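PDB 3KJJ: NMB1025 protein from Neisseria meningitidis serogroup B, which is of unknown function but belongs to the YjgF/RutC family, whose trimeric members include enamine or imine deaminases and proteins described as endoribonucleases. Local coordinates for residues Gly34-Asn39 with Arg113-Ile118; Asp64-Leu69 with Ala94-Ala99; Ile73-Met78 with Arg100-Ala105. All coordinates share one frame; numbering follows the deposited sequence.

Interaction 1 of 3, residues Gly34-Asn39 with Arg113-Ile118; sequences GMVPEN and RVEIKI
Val-114, the first residue of its strand, meets Pro-37 through its carbonyl: Pro-37 CD sits 3.2 Å from Val-114 O. The proline nitrogen carries no hydrogen to offer, and this buried carbonyl oxygen finds no hydrogen-bonding partner in the model. CG1 of the valine only brushes the proline ring. At Glu-115 the contact is more extensive. Glu-115 CA makes a CA-H...O contact with Met-35 O (3.1 Å), and the carboxylate is carried out along Val-36. With CG anti to the backbone N (chi1 -178°) and the chain extended beyond, the glutamate runs beside the valine, both pointing the same way, and Val-36 CG1 lies 3.4 Å from Glu-115 OE1. The other carboxylate oxygen, OE2, rests near the alpha carbon of Gly-34.

Ile-116 supplies the backbone grip, a single antiparallel, hydrogen-bonded bridge to Met-35. Met-35 N donates to Ile-116 O (2.9 Å), reaching it from above the carbonyl plane, while Ile-116 N returns a bond to Met-35 O (3.1 Å) within that carbonyl's plane. The selenomethionine side chain, bent at chi2, leads away toward Gln-53 and Trp-57 of helix 43-60. Beyond it, Lys-117 CD lies 3.6 Å from Gly-34 N, and the lysine sends its ammonium to Asp-70 of the second subunit.

The loop following strand 29-32 is thus held against the central strand 114-121 by one reciprocal pair of amides, with carbon-to-oxygen and aliphatic contacts around it. Since the lysine's charge is paired on another chain, the chemistry here serves both the fold of the monomer and the trimer interface.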
loop_
_atom_site.group_PDB
_atom_site.type_symbol
_atom_site.label_atom_id
_atom_site.label_comp_id
_atom_site.label_asym_id
_atom_site.label_seq_id
_atom_site.Cartn_x
_atom_site.Cartn_y
_atom_site.Cartn_z
ATOM N N GLY B 34 0.914 1.111 -10.056
ATOM C CA GLY B 34 2.285 0.638 -10.053
ATOM C C GLY B 34 2.905 0.857 -11.419
ATOM O O GLY B 34 2.369 0.424 -12.452
HETATM N N MSE B 35 4.041 1.530 -11.429
HETATM C CA MSE B 35 4.680 1.879 -12.692
HETATM C C MSE B 35 5.759 0.853 -12.946
HETATM O O MSE B 35 6.549 0.533 -12.063
HETATM C CB MSE B 35 5.242 3.293 -12.670
HETATM C CG MSE B 35 4.182 4.386 -12.459
HETATM SE SE MSE B 35 3.112 4.886 -14.028
HETATM C CE MSE B 35 1.904 6.114 -13.139
ATOM N N VAL B 36 5.751 0.332 -14.163
ATOM C CA VAL B 36 6.615 -0.761 -14.575
ATOM C C VAL B 36 7.479 -0.274 -15.741
ATOM O O VAL B 36 7.108 0.674 -16.425
ATOM C CB VAL B 36 5.781 -1.995 -15.007
ATOM C CG1 VAL B 36 4.988 -2.549 -13.826
ATOM C CG2 VAL B 36 4.852 -1.645 -16.160
ATOM N N PRO B 37 8.631 -0.923 -15.970
ATOM C CA PRO B 37 9.564 -0.487 -17.001
ATOM C C PRO B 37 8.947 -0.551 -18.391
ATOM O O PRO B 37 8.276 -1.524 -18.721
ATOM C CB PRO B 37 10.704 -1.505 -16.895
ATOM C CG PRO B 37 10.561 -2.113 -15.566
ATOM C CD PRO B 37 9.117 -2.118 -15.265
ATOM N N GLU B 38 9.158 0.504 -19.176
ATOM C CA GLU B 38 8.785 0.525 -20.590
ATOM C C GLU B 38 10.046 0.492 -21.445
ATOM O O GLU B 38 9.979 0.267 -22.655
ATOM C CB GLU B 38 7.961 1.777 -20.918
ATOM C CG GLU B 38 6.512 1.708 -20.446
ATOM C CD GLU B 38 5.738 3.009 -20.672
ATOM O OE1 GLU B 38 4.493 2.954 -20.705
ATOM O OE2 GLU B 38 6.365 4.082 -20.808
ATOM N N ASN B 39 11.185 0.715 -20.787
ATOM C CA ASN B 39 12.501 0.801 -21.403
ATOM C C ASN B 39 13.544 0.244 -20.437
ATOM O O ASN B 39 13.317 0.203 -19.228
ATOM C CB ASN B 39 12.845 2.263 -21.708
ATOM C CG ASN B 39 11.976 2.861 -22.798
ATOM O OD1 ASN B 39 12.098 2.506 -23.970
ATOM N ND2 ASN B 39 11.105 3.790 -22.417
ATOM N N ARG B 113 12.127 -5.838 -13.542
ATOM C CA ARG B 113 12.948 -6.001 -12.347
ATOM C C ARG B 113 12.515 -5.063 -11.222
ATOM O O ARG B 113 12.952 -5.215 -10.071
ATOM C CB ARG B 113 14.425 -5.788 -12.697
ATOM C CG ARG B 113 14.877 -6.566 -13.929
ATOM C CD ARG B 113 16.335 -6.930 -13.849
ATOM N NE ARG B 113 16.612 -7.773 -12.691
ATOM C CZ ARG B 113 16.653 -9.100 -12.725
ATOM N NH1 ARG B 113 16.925 -9.780 -11.622
ATOM N NH2 ARG B 113 16.438 -9.743 -13.865
ATOM N N VAL B 114 11.649 -4.097 -11.561
ATOM C CA VAL B 114 11.175 -3.086 -10.603
ATOM C C VAL B 114 9.785 -2.540 -10.960
ATOM O O VAL B 114 9.421 -2.429 -12.132
ATOM C CB VAL B 114 12.213 -1.921 -10.426
ATOM C CG1 VAL B 114 12.404 -1.133 -11.750
ATOM C CG2 VAL B 114 11.835 -0.992 -9.262
ATOM N N GLU B 115 9.014 -2.233 -9.924
ATOM C CA GLU B 115 7.719 -1.588 -10.053
ATOM C C GLU B 115 7.595 -0.667 -8.848
ATOM O O GLU B 115 7.899 -1.065 -7.727
ATOM C CB GLU B 115 6.585 -2.634 -10.080
ATOM C CG GLU B 115 5.172 -2.066 -10.250
ATOM C CD GLU B 115 4.118 -3.133 -10.553
ATOM O OE1 GLU B 115 4.479 -4.248 -10.982
ATOM O OE2 GLU B 115 2.916 -2.851 -10.375
ATOM N N ILE B 116 7.170 0.573 -9.073
ATOM C CA ILE B 116 7.061 1.532 -7.970
ATOM C C ILE B 116 5.655 2.114 -7.920
ATOM O O ILE B 116 5.136 2.614 -8.934
ATOM C CB ILE B 116 8.134 2.649 -8.052
ATOM C CG1 ILE B 116 9.540 2.037 -8.081
ATOM C CG2 ILE B 116 7.981 3.646 -6.888
ATOM C CD1 ILE B 116 10.688 3.040 -8.294
ATOM N N LYS B 117 5.059 2.018 -6.733
ATOM C CA LYS B 117 3.708 2.472 -6.451
ATOM C C LYS B 117 3.759 3.698 -5.549
ATOM O O LYS B 117 4.277 3.637 -4.433
ATOM C CB LYS B 117 2.926 1.356 -5.762
ATOM C CG LYS B 117 1.491 1.718 -5.364
ATOM C CD LYS B 117 0.518 1.348 -6.448
ATOM C CE LYS B 117 -0.852 1.104 -5.869
ATOM N NZ LYS B 117 -1.891 1.139 -6.936
ATOM N N ILE B 118 3.182 4.797 -6.030
ATOM C CA ILE B 118 3.313 6.109 -5.393
ATOM C C ILE B 118 1.967 6.599 -4.864
ATOM O O ILE B 118 0.937 6.417 -5.520
ATOM C CB ILE B 118 3.814 7.171 -6.424
ATOM C CG1 ILE B 118 5.228 6.858 -6.917
ATOM C CG2 ILE B 118 3.728 8.593 -5.852
ATOM C CD1 ILE B 118 6.312 6.998 -5.884
#

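Interaction 2 of 3, residues Asp64-Leu69 with Ala94-Ala99; sequences DKAHVL and AGRTPA
Arg-96 takes hold of Ala-66 O side-on, two guanidinium nitrogens converging on one carbonyl oxygen, where the beta-alpha-beta unit of strand 68-75, helix 81-91 and strand 99-104 begins its two parallel strands. Arg-96 NE donates to Ala-66 O over 2.8 Å, in the carbonyl plane and on a lone pair. Arg-96 NH2 donates to that same Ala-66 O over 3.0 Å, nearly along the C=O axis. Its N-H...O angle, 136°, is the more bent of the two. The bend of the arginine at chi3 (54°) turns the guanidinium back to present this edge, and the oxygen lies near the guanidinium plane for both bonds.

NH2 also stands over one face of the His-67 ring, offset toward the rim, with the two flat groups inclined by 42°. The ring's rotation is fixed from within its own segment: His-67 ND1 donates to Asp-64 OD1 (2.7 Å), almost straight and in the ring plane. The aspartate's second oxygen pairs with Arg-123, so one carboxylate holds both the ring and an arginine.

Water completes the backbone pairing. One molecule donates to Lys-65 O (2.7 Å) and to Arg-96 O. Another donates to Val-68 O (2.8 Å) and again to Arg-96 O, which thus accepts from two waters. Farther along, a direct backbone bond takes over as Ala-99 N donates to Leu-69 O (3.0 Å). Thr-97 turns away from this contact and bonds through OG1 to Thr-17 of the third subunit. Between the waters and the backbone bond, Pro-98 CB packs 3.5 Å from Val-68 CG1.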
loop_
_atom_site.group_PDB
_atom_site.type_symbol
_atom_site.label_atom_id
_atom_site.label_comp_id
_atom_site.label_asym_id
_atom_site.label_seq_id
_atom_site.Cartn_x
_atom_site.Cartn_y
_atom_site.Cartn_z
ATOM N N ASP B 64 4.360 16.673 -7.908
ATOM C CA ASP B 64 5.702 16.348 -8.359
ATOM C C ASP B 64 6.364 15.470 -7.303
ATOM O O ASP B 64 5.756 15.163 -6.265
ATOM C CB ASP B 64 6.531 17.613 -8.629
ATOM C CG ASP B 64 6.557 18.548 -7.444
ATOM O OD1 ASP B 64 6.860 18.074 -6.329
ATOM O OD2 ASP B 64 6.272 19.755 -7.628
ATOM N N LYS B 65 7.605 15.076 -7.567
ATOM C CA LYS B 65 8.323 14.128 -6.705
ATOM C C LYS B 65 8.588 14.690 -5.305
ATOM O O LYS B 65 8.643 13.944 -4.331
ATOM C CB LYS B 65 9.612 13.633 -7.398
ATOM C CG LYS B 65 10.755 14.640 -7.479
ATOM C CD LYS B 65 11.664 14.379 -8.676
ATOM C CE LYS B 65 12.904 15.266 -8.611
ATOM N NZ LYS B 65 13.997 14.793 -9.515
ATOM N N ALA B 66 8.703 16.014 -5.209
ATOM C CA ALA B 66 8.893 16.697 -3.926
ATOM C C ALA B 66 7.592 16.732 -3.126
ATOM O O ALA B 66 7.535 17.307 -2.050
ATOM C CB ALA B 66 9.415 18.113 -4.163
ATOM N N HIS B 67 6.546 16.114 -3.666
ATOM C CA HIS B 67 5.257 16.028 -2.987
ATOM C C HIS B 67 4.725 14.607 -2.944
ATOM O O HIS B 67 3.519 14.400 -2.830
ATOM C CB HIS B 67 4.241 16.983 -3.623
ATOM C CG HIS B 67 4.572 18.427 -3.408
ATOM N ND1 HIS B 67 5.494 19.098 -4.182
ATOM C CD2 HIS B 67 4.128 19.317 -2.490
ATOM C CE1 HIS B 67 5.599 20.343 -3.753
ATOM N NE2 HIS B 67 4.782 20.503 -2.728
ATOM N N VAL B 68 5.640 13.640 -3.029
ATOM C CA VAL B 68 5.338 12.225 -2.809
ATOM C C VAL B 68 5.270 11.903 -1.318
ATOM O O VAL B 68 6.178 12.224 -0.545
ATOM C CB VAL B 68 6.403 11.315 -3.463
ATOM C CG1 VAL B 68 6.213 9.853 -3.035
ATOM C CG2 VAL B 68 6.337 11.446 -4.955
ATOM N N LEU B 69 4.189 11.251 -0.928
ATOM C CA LEU B 69 3.986 10.865 0.449
ATOM C C LEU B 69 4.639 9.522 0.753
ATOM O O LEU B 69 5.327 9.375 1.764
ATOM C CB LEU B 69 2.502 10.820 0.768
ATOM C CG LEU B 69 1.779 12.177 0.753
ATOM C CD1 LEU B 69 0.313 11.990 1.097
ATOM C CD2 LEU B 69 2.443 13.186 1.705
ATOM N N ALA B 94 15.702 16.076 -2.174
ATOM C CA ALA B 94 16.435 16.110 -0.911
ATOM C C ALA B 94 15.684 16.936 0.134
ATOM O O ALA B 94 15.138 17.992 -0.189
ATOM C CB ALA B 94 17.856 16.672 -1.149
ATOM N N GLY B 95 15.633 16.434 1.369
ATOM C CA GLY B 95 14.891 17.079 2.476
ATOM C C GLY B 95 13.394 16.784 2.436
ATOM O O GLY B 95 12.638 17.112 3.366
ATOM N N ARG B 96 12.962 16.189 1.335
ATOM C CA ARG B 96 11.548 15.907 1.086
ATOM C C ARG B 96 11.388 14.483 0.573
ATOM O O ARG B 96 10.618 14.222 -0.344
ATOM C CB ARG B 96 10.979 16.914 0.082
ATOM C CG ARG B 96 11.226 18.361 0.469
ATOM C CD ARG B 96 10.433 19.302 -0.409
ATOM N NE ARG B 96 9.010 18.971 -0.428
ATOM C CZ ARG B 96 8.068 19.645 0.221
ATOM N NH1 ARG B 96 8.396 20.699 0.964
ATOM N NH2 ARG B 96 6.794 19.267 0.118
ATOM N N THR B 97 12.125 13.561 1.180
ATOM C CA THR B 97 12.108 12.167 0.759
ATOM C C THR B 97 10.884 11.458 1.376
ATOM O O THR B 97 10.507 11.738 2.521
ATOM C CB THR B 97 13.421 11.464 1.138
ATOM O OG1 THR B 97 13.580 11.494 2.559
ATOM C CG2 THR B 97 14.616 12.176 0.497
ATOM N N PRO B 98 10.232 10.571 0.605
ATOM C CA PRO B 98 8.965 9.987 1.054
ATOM C C PRO B 98 9.111 8.805 2.015
ATOM O O PRO B 98 10.204 8.233 2.142
ATOM C CB PRO B 98 8.329 9.515 -0.256
ATOM C CG PRO B 98 9.497 9.142 -1.096
ATOM C CD PRO B 98 10.570 10.152 -0.774
ATOM N N ALA B 99 8.016 8.455 2.694
ATOM C CA ALA B 99 7.913 7.149 3.367
ATOM C C ALA B 99 8.158 6.099 2.291
ATOM O O ALA B 99 7.664 6.230 1.166
ATOM C CB ALA B 99 6.551 6.956 3.991
HETATM O O HOH W 1 10.993 13.257 -3.093
HETATM O O HOH W 2 7.761 14.501 -0.806
#

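Interaction 3 of 3, residues Ile73-Met78 with Arg100-Ala105; sequences IYLRDM and RACVEA
Ile-73 pairs with Cys-102 at the start of a parallel pairing whose strand segments run 21° apart. Four backbone bonds stitch it: Ile-73 N to Ala-101 O, Val-103 N to Ile-73 O, Leu-75 N to Val-103 O and Ala-105 N to Leu-75 O, the last at 2.8 Å. CA-H...O contacts from Cys-102, Tyr-74 and Glu-104 fill in between them.

Packing is dense on the face bearing Ile-73, Leu-75 and Cys-102. With its sulfur anti to the backbone N (chi1 -175°), Cys-102 sets SG 3.9 Å from Leu-75 CD1 and close to Ile-73 CG2. Ile-73 CD1 lies over one face of the Arg-100 guanidinium, 3.5 Å from Arg-100 NH1. Helix 81-91 covers this face through Tyr-81 and Met-84 and holds the arginine by a hydrogen bond from Asn-85 to NH1 and a cation-pi contact with Trp-88. Across the sheet, Tyr-74 lies alongside Val-103, its CD1 3.6 Å from Val-103 CG2, and Val-103 of the second subunit packs on the tyrosine.

Glu-104 continues the first face toward a more open end, where a few polar and selenomethionine touches replace continuous packing. Past the strand, residues 76-78 bend round the Glu-104 carboxylate, and Met-78 N donates to Glu-104 OE1 (2.8 Å) in a nearly straight bond on the anti lone pair. The selenomethionine, bent at chi2 and chi3, brings Met-78 CE back over the backbone, 3.5 Å from Val-103 C. Asp-77 OD2, 4.3 Å from Glu-104 OE1, is probably repelled weakly by that carboxylate, but is bonded to Gly-79 N.

Two neighbouring parallel strands joined through a helix that packs on one face of their sheet form the beta-alpha-beta crossover of the YjgF-like fold.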
loop_
_atom_site.group_PDB
_atom_site.type_symbol
_atom_site.label_atom_id
_atom_site.label_comp_id
_atom_site.label_asym_id
_atom_site.label_seq_id
_atom_site.Cartn_x
_atom_site.Cartn_y
_atom_site.Cartn_z
ATOM N N ILE B 73 8.366 -0.043 -3.361
ATOM C CA ILE B 73 9.215 -0.491 -4.440
ATOM C C ILE B 73 9.246 -1.998 -4.368
ATOM O O ILE B 73 9.612 -2.571 -3.342
ATOM C CB ILE B 73 10.647 0.068 -4.317
ATOM C CG1 ILE B 73 10.630 1.605 -4.344
ATOM C CG2 ILE B 73 11.551 -0.479 -5.452
ATOM C CD1 ILE B 73 11.920 2.230 -3.790
ATOM N N TYR B 74 8.810 -2.616 -5.454
ATOM C CA TYR B 74 8.804 -4.049 -5.575
ATOM C C TYR B 74 9.970 -4.383 -6.498
ATOM O O TYR B 74 10.062 -3.847 -7.595
ATOM C CB TYR B 74 7.471 -4.511 -6.162
ATOM C CG TYR B 74 6.248 -4.191 -5.323
ATOM C CD1 TYR B 74 5.942 -4.930 -4.178
ATOM C CD2 TYR B 74 5.376 -3.157 -5.689
ATOM C CE1 TYR B 74 4.820 -4.636 -3.410
ATOM C CE2 TYR B 74 4.266 -2.859 -4.928
ATOM C CZ TYR B 74 3.991 -3.600 -3.794
ATOM O OH TYR B 74 2.879 -3.308 -3.046
ATOM N N LEU B 75 10.879 -5.231 -6.039
ATOM C CA LEU B 75 11.927 -5.755 -6.913
ATOM C C LEU B 75 11.684 -7.232 -7.134
ATOM O O LEU B 75 11.271 -7.933 -6.213
ATOM C CB LEU B 75 13.318 -5.556 -6.300
ATOM C CG LEU B 75 13.828 -4.128 -6.114
ATOM C CD1 LEU B 75 15.070 -4.150 -5.217
ATOM C CD2 LEU B 75 14.142 -3.465 -7.459
ATOM N N ARG B 76 11.950 -7.694 -8.353
ATOM C CA ARG B 76 11.866 -9.104 -8.691
ATOM C C ARG B 76 12.915 -9.903 -7.912
ATOM O O ARG B 76 12.682 -11.049 -7.506
ATOM C CB ARG B 76 12.061 -9.299 -10.197
ATOM C CG ARG B 76 12.153 -10.763 -10.606
ATOM C CD ARG B 76 12.497 -10.950 -12.071
ATOM N NE ARG B 76 12.436 -12.365 -12.435
ATOM C CZ ARG B 76 11.314 -13.054 -12.630
ATOM N NH1 ARG B 76 10.131 -12.468 -12.510
ATOM N NH2 ARG B 76 11.372 -14.337 -12.964
ATOM N N ASP B 77 14.055 -9.264 -7.700
ATOM C CA ASP B 77 15.216 -9.879 -7.117
ATOM C C ASP B 77 15.932 -8.866 -6.203
ATOM O O ASP B 77 16.520 -7.910 -6.689
ATOM C CB ASP B 77 16.137 -10.356 -8.254
ATOM C CG ASP B 77 17.282 -11.206 -7.757
ATOM O OD1 ASP B 77 17.618 -12.215 -8.407
ATOM O OD2 ASP B 77 17.853 -10.861 -6.713
HETATM N N MSE B 78 15.882 -9.089 -4.887
HETATM C CA MSE B 78 16.504 -8.179 -3.901
HETATM C C MSE B 78 18.016 -8.016 -4.093
HETATM O O MSE B 78 18.634 -7.139 -3.494
HETATM C CB MSE B 78 16.165 -8.595 -2.457
HETATM C CG MSE B 78 16.550 -7.560 -1.348
HETATM SE SE MSE B 78 15.582 -5.821 -1.417
HETATM C CE MSE B 78 13.801 -6.553 -1.416
ATOM N N ARG B 100 8.943 5.081 2.615
ATOM C CA ARG B 100 9.344 4.108 1.601
ATOM C C ARG B 100 9.371 2.709 2.193
ATOM O O ARG B 100 9.679 2.530 3.366
ATOM C CB ARG B 100 10.725 4.457 1.042
ATOM C CG ARG B 100 11.021 3.852 -0.314
ATOM C CD ARG B 100 12.456 4.086 -0.755
ATOM N NE ARG B 100 13.344 3.021 -0.298
ATOM C CZ ARG B 100 14.444 2.616 -0.925
ATOM N NH1 ARG B 100 14.827 3.164 -2.081
ATOM N NH2 ARG B 100 15.153 1.629 -0.400
ATOM N N ALA B 101 9.003 1.731 1.380
ATOM C CA ALA B 101 9.203 0.331 1.725
ATOM C C ALA B 101 9.716 -0.390 0.488
ATOM O O ALA B 101 9.351 -0.057 -0.640
ATOM C CB ALA B 101 7.908 -0.289 2.245
ATOM N N CYS B 102 10.599 -1.362 0.687
ATOM C CA CYS B 102 11.123 -2.099 -0.454
ATOM C C CYS B 102 11.058 -3.576 -0.145
ATOM O O CYS B 102 11.620 -4.018 0.851
ATOM C CB CYS B 102 12.549 -1.677 -0.811
ATOM S SG CYS B 102 13.155 -2.485 -2.316
ATOM N N VAL B 103 10.327 -4.314 -0.978
ATOM C CA VAL B 103 10.123 -5.749 -0.762
ATOM C C VAL B 103 10.352 -6.531 -2.056
ATOM O O VAL B 103 10.323 -5.973 -3.149
ATOM C CB VAL B 103 8.725 -6.096 -0.129
ATOM C CG1 VAL B 103 8.475 -5.277 1.144
ATOM C CG2 VAL B 103 7.581 -5.903 -1.119
ATOM N N GLU B 104 10.611 -7.824 -1.916
ATOM C CA GLU B 104 10.829 -8.663 -3.074
ATOM C C GLU B 104 9.517 -9.286 -3.506
ATOM O O GLU B 104 8.868 -9.974 -2.724
ATOM C CB GLU B 104 11.860 -9.745 -2.769
ATOM C CG GLU B 104 12.556 -10.265 -4.024
ATOM C CD GLU B 104 13.394 -11.490 -3.748
ATOM O OE1 GLU B 104 14.623 -11.435 -3.961
ATOM O OE2 GLU B 104 12.819 -12.507 -3.320
ATOM N N ALA B 105 9.132 -9.035 -4.754
ATOM C CA ALA B 105 7.921 -9.618 -5.329
ATOM C C ALA B 105 8.064 -9.698 -6.834
ATOM O O ALA B 105 8.488 -8.736 -7.471
ATOM C CB ALA B 105 6.703 -8.782 -4.968
#

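All three contacts serve one mixed sheet, in which strand 68-75 lies between strands 114-121 and 99-104. Interactions 2 and 3 sit about 19 Å apart, centre to centre, at the two ends of the same parallel pair, and their segments alternate along the chain. Interaction 1, about 11 Å from interaction 3 and 18 Å from interaction 2, encloses both in sequence, bringing the loop after strand 29-32 to the last strand. Glu-115 O, 2.9 Å from Tyr-74 N in a probable hydrogen bond, links interactions 1 and 3 through adjacent strands. Interactions 1 and 3 touch the second subunit, and interactions 2 and 3 the third, so the pairing that builds the monomer also shapes its trimer interfaces.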